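PDB 3M0G: farnesyl diphosphate synthase from Rhodobacter capsulatus, which probably condenses farnesyl diphosphate with isopentenyl diphosphate to make geranylgeranyl diphosphate, using magnesium as cofactor, and belongs to the FPP/GGPP synthase family. Local coordinates for residues M34-A37 and A38-G41; E71-H74 and A75-L78. One frame throughout, in Å; residues are numbered along the deposited sequence.

Contact 1: residues M34-A37 and A38-G41; sequences MAYA and AQGG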
loop_
_atom_site.group_PDB
_atom_site.type_symbol
_atom_site.label_atom_id
_atom_site.label_comp_id
_atom_site.label_asym_id
_atom_site.label_seq_id
_atom_site.Cartn_x
_atom_site.Cartn_y
_atom_site.Cartn_z
HETATM N N MSE B 34 13.689 6.271 -0.853
HETATM C CA MSE B 34 12.641 6.329 0.176
HETATM C C MSE B 34 13.034 7.336 1.254
HETATM O O MSE B 34 12.247 8.207 1.626
HETATM C CB MSE B 34 12.426 4.955 0.826
HETATM C CG MSE B 34 12.004 3.863 -0.146
HETATM SE SE MSE B 34 11.942 2.093 0.682
HETATM C CE MSE B 34 10.472 2.419 1.932
ATOM N N ALA B 35 14.264 7.206 1.747
ATOM C CA ALA B 35 14.795 8.094 2.781
ATOM C C ALA B 35 14.701 9.557 2.332
ATOM O O ALA B 35 14.265 10.433 3.095
ATOM C CB ALA B 35 16.242 7.713 3.120
ATOM N N TYR B 36 15.082 9.796 1.079
ATOM C CA TYR B 36 15.054 11.141 0.466
ATOM C C TYR B 36 13.621 11.685 0.400
ATOM O O TYR B 36 13.375 12.840 0.730
ATOM C CB TYR B 36 15.688 11.066 -0.926
ATOM C CG TYR B 36 15.800 12.366 -1.689
ATOM C CD1 TYR B 36 16.907 13.204 -1.516
ATOM C CD2 TYR B 36 14.822 12.740 -2.623
ATOM C CE1 TYR B 36 17.017 14.393 -2.217
ATOM C CE2 TYR B 36 14.925 13.934 -3.332
ATOM C CZ TYR B 36 16.025 14.748 -3.124
ATOM O OH TYR B 36 16.141 15.918 -3.824
ATOM N N ALA B 37 12.679 10.826 0.004
ATOM C CA ALA B 37 11.270 11.221 -0.180
ATOM C C ALA B 37 10.590 11.537 1.136
ATOM O O ALA B 37 9.730 12.410 1.202
ATOM C CB ALA B 37 10.514 10.144 -0.902
ATOM N N ALA B 38 11.003 10.840 2.187
ATOM C CA ALA B 38 10.412 11.002 3.506
ATOM C C ALA B 38 11.086 12.066 4.376
ATOM O O ALA B 38 10.656 12.291 5.496
ATOM C CB ALA B 38 10.382 9.644 4.224
ATOM N N GLN B 39 12.129 12.715 3.852
ATOM C CA GLN B 39 12.861 13.764 4.564
ATOM C C GLN B 39 12.109 15.088 4.478
ATOM O O GLN B 39 11.556 15.432 3.424
ATOM C CB GLN B 39 14.271 13.944 3.972
ATOM C CG GLN B 39 15.327 12.982 4.488
ATOM C CD GLN B 39 16.576 12.882 3.590
ATOM O OE1 GLN B 39 16.898 13.800 2.821
ATOM N NE2 GLN B 39 17.288 11.770 3.706
ATOM N N GLY B 40 12.089 15.824 5.587
ATOM C CA GLY B 40 11.563 17.192 5.604
ATOM C C GLY B 40 10.053 17.304 5.501
ATOM O O GLY B 40 9.339 16.323 5.690
ATOM N N GLY B 41 9.574 18.508 5.196
ATOM C CA GLY B 41 8.141 18.795 5.163
ATOM C C GLY B 41 7.677 19.391 6.480
ATOM O O GLY B 41 8.331 19.213 7.517
#

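Contact 2: residues E71-H74 and A75-L78; sequences EALH and AYSL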
loop_
_atom_site.group_PDB
_atom_site.type_symbol
_atom_site.label_atom_id
_atom_site.label_comp_id
_atom_site.label_asym_id
_atom_site.label_seq_id
_atom_site.Cartn_x
_atom_site.Cartn_y
_atom_site.Cartn_z
ATOM N N GLU B 71 2.924 10.048 7.552
ATOM C CA GLU B 71 3.971 10.755 6.808
ATOM C C GLU B 71 4.552 9.884 5.691
ATOM O O GLU B 71 4.815 10.360 4.577
ATOM C CB GLU B 71 5.063 11.241 7.749
ATOM C CG GLU B 71 4.648 12.412 8.607
ATOM C CD GLU B 71 4.348 13.669 7.784
ATOM O OE1 GLU B 71 5.150 14.007 6.888
ATOM O OE2 GLU B 71 3.308 14.313 8.046
ATOM N N ALA B 72 4.736 8.599 5.990
ATOM C CA ALA B 72 5.132 7.628 4.969
ATOM C C ALA B 72 4.136 7.568 3.817
ATOM O O ALA B 72 4.529 7.568 2.652
ATOM C CB ALA B 72 5.316 6.244 5.586
ATOM N N LEU B 73 2.842 7.495 4.144
ATOM C CA LEU B 73 1.803 7.394 3.133
ATOM C C LEU B 73 1.801 8.696 2.303
ATOM O O LEU B 73 1.696 8.658 1.072
ATOM C CB LEU B 73 0.424 7.096 3.786
ATOM C CG LEU B 73 -0.759 6.451 3.017
ATOM C CD1 LEU B 73 -1.153 7.269 1.807
ATOM C CD2 LEU B 73 -0.486 4.980 2.594
ATOM N N HIS B 74 1.931 9.836 2.972
ATOM C CA HIS B 74 1.944 11.128 2.265
ATOM C C HIS B 74 3.134 11.196 1.320
ATOM O O HIS B 74 3.000 11.632 0.155
ATOM C CB HIS B 74 1.984 12.289 3.254
ATOM C CG HIS B 74 1.947 13.634 2.602
ATOM N ND1 HIS B 74 2.918 14.592 2.811
ATOM C CD2 HIS B 74 1.054 14.186 1.754
ATOM C CE1 HIS B 74 2.620 15.675 2.116
ATOM N NE2 HIS B 74 1.500 15.451 1.455
ATOM N N ALA B 75 4.286 10.724 1.810
ATOM C CA ALA B 75 5.543 10.807 1.054
ATOM C C ALA B 75 5.425 10.033 -0.243
ATOM O O ALA B 75 5.813 10.515 -1.307
ATOM C CB ALA B 75 6.694 10.278 1.866
ATOM N N TYR B 76 4.877 8.823 -0.153
ATOM C CA TYR B 76 4.741 7.985 -1.336
ATOM C C TYR B 76 3.828 8.658 -2.391
ATOM O O TYR B 76 4.080 8.563 -3.608
ATOM C CB TYR B 76 4.244 6.566 -0.932
ATOM C CG TYR B 76 2.881 6.228 -1.439
ATOM C CD1 TYR B 76 1.782 6.149 -0.580
ATOM C CD2 TYR B 76 2.689 5.951 -2.774
ATOM C CE1 TYR B 76 0.520 5.845 -1.060
ATOM C CE2 TYR B 76 1.430 5.658 -3.280
ATOM C CZ TYR B 76 0.360 5.594 -2.424
ATOM O OH TYR B 76 -0.874 5.299 -2.929
ATOM N N SER B 77 2.760 9.301 -1.926
ATOM C CA SER B 77 1.788 9.917 -2.808
ATOM C C SER B 77 2.452 11.008 -3.652
ATOM O O SER B 77 2.260 11.066 -4.847
ATOM C CB SER B 77 0.597 10.470 -2.006
ATOM O OG SER B 77 0.890 11.736 -1.444
ATOM N N LEU B 78 3.265 11.833 -3.006
ATOM C CA LEU B 78 4.085 12.840 -3.672
ATOM C C LEU B 78 5.115 12.230 -4.629
ATOM O O LEU B 78 5.326 12.734 -5.735
ATOM C CB LEU B 78 4.791 13.679 -2.603
ATOM C CG LEU B 78 3.862 14.372 -1.587
ATOM C CD1 LEU B 78 4.736 14.874 -0.463
ATOM C CD2 LEU B 78 3.007 15.483 -2.212
#

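Contact 1: residues M34-A37 and A38-G41
The C-terminal end of helix 29-37 brings M34 onto A38, and both A35 and Y36 onto Q39. A38 N donates to M34 O at 3.0 Å. This is an ordinary i to i+4 helix bond. One residue later the spacing tightens. Q39 N reaches back three residues to Y36 O, a weak bond of 3.4 Å, and A37 and A38 have the backbone angles of a type I turn spanning Y36 to Q39. From Q39 the chain leaves extended. The methyl of A38 lies against the helix end, with CB 3.5 Å from M34 O. Q39 has its CG beside its own backbone N (chi1 -84°), which turns the side chain back alongside the last turn. There Q39 CG sits 3.1 Å from A35 O, and the extended chain carries the amide on past this carbonyl. Q39 NE2 is 3.4 Å from A35 O, but its angle is too poor for a hydrogen bond, so the side chain packs here rather than capping. Q39 OE1 approaches the Y36 ring obliquely, with 4.4 Å to Y36 CD1. The far end of Y36 is held elsewhere: OH bonds to P96 O, and W102 meets the ring edge-to-face. The selenomethionine M34 packs on helix 104-121 and on A146 of the second subunit. In the loop that follows, G40 N hydrogen-bonds to E15 OE1. This is a helix C-terminus that unwinds through a type I turn into a glycine pair. That pair opens the GGKR motif, which, as in related synthases, probably helps form the isopentenyl diphosphate pocket.

Contact 2: residues E71-H74 and A75-L78
H74 O takes two hydrogen bonds, from L78 N at 3.2 Å and from S77 OG at 2.6 Å. The L78 bond is the regular helix bond. The serine donor comes in more from the side, at a C=O...OG angle of 131°. S77 chi1 of 81° sets its hydroxyl between its own N and C, close enough to fold back on the preceding turn. With CG anti to the backbone N (chi1 -178°), the H74 ring stands out from the helix, and L78 CD1 reaches back to lie over one face. L78 CD1 is 3.8 Å from the centroid of the H74 ring, a CH-pi contact. Replacing H74 with an alanine would probably leave L78 CD1 without the ring it packs on and open a gap beside R45. On another side of the helix, L73 and Y76 run side by side, and L73 CD1 touches Y76 CE1 at 3.6 Å. Y76 CD1 also lies close to L73 O, at 3.0 Å. M149 covers this pair, while the charged E71 finds its partner, R43, outside the two segments. The serine thus satisfies its hydroxyl within its own helix, and the H74-L78 and L73-Y76 pairs meet through ring and apolar contacts.

Overall arrangement
Contact 1 closes before contact 2 opens, and their centres lie 9 Å apart. They touch through small groups: A75 CB packs 3.8 Å from A37 O and 4.1 Å from A38 CA. R43 links them as well: its NH2 hydrogen-bonds to A38 O, and its NH1 forms a salt bridge with E71 OE1. Helix 104-121 runs against both, with L114 meeting M34, A37 and Y76. The second subunit reaches both as well, through A146 on M34 and D112 on Y76. Residues 38-41 lead into the GGKR motif, and helix 60-81 runs into the first aspartate-rich motif. As in related synthases, these motifs probably serve isopentenyl diphosphate and magnesium-bound allylic diphosphate respectively.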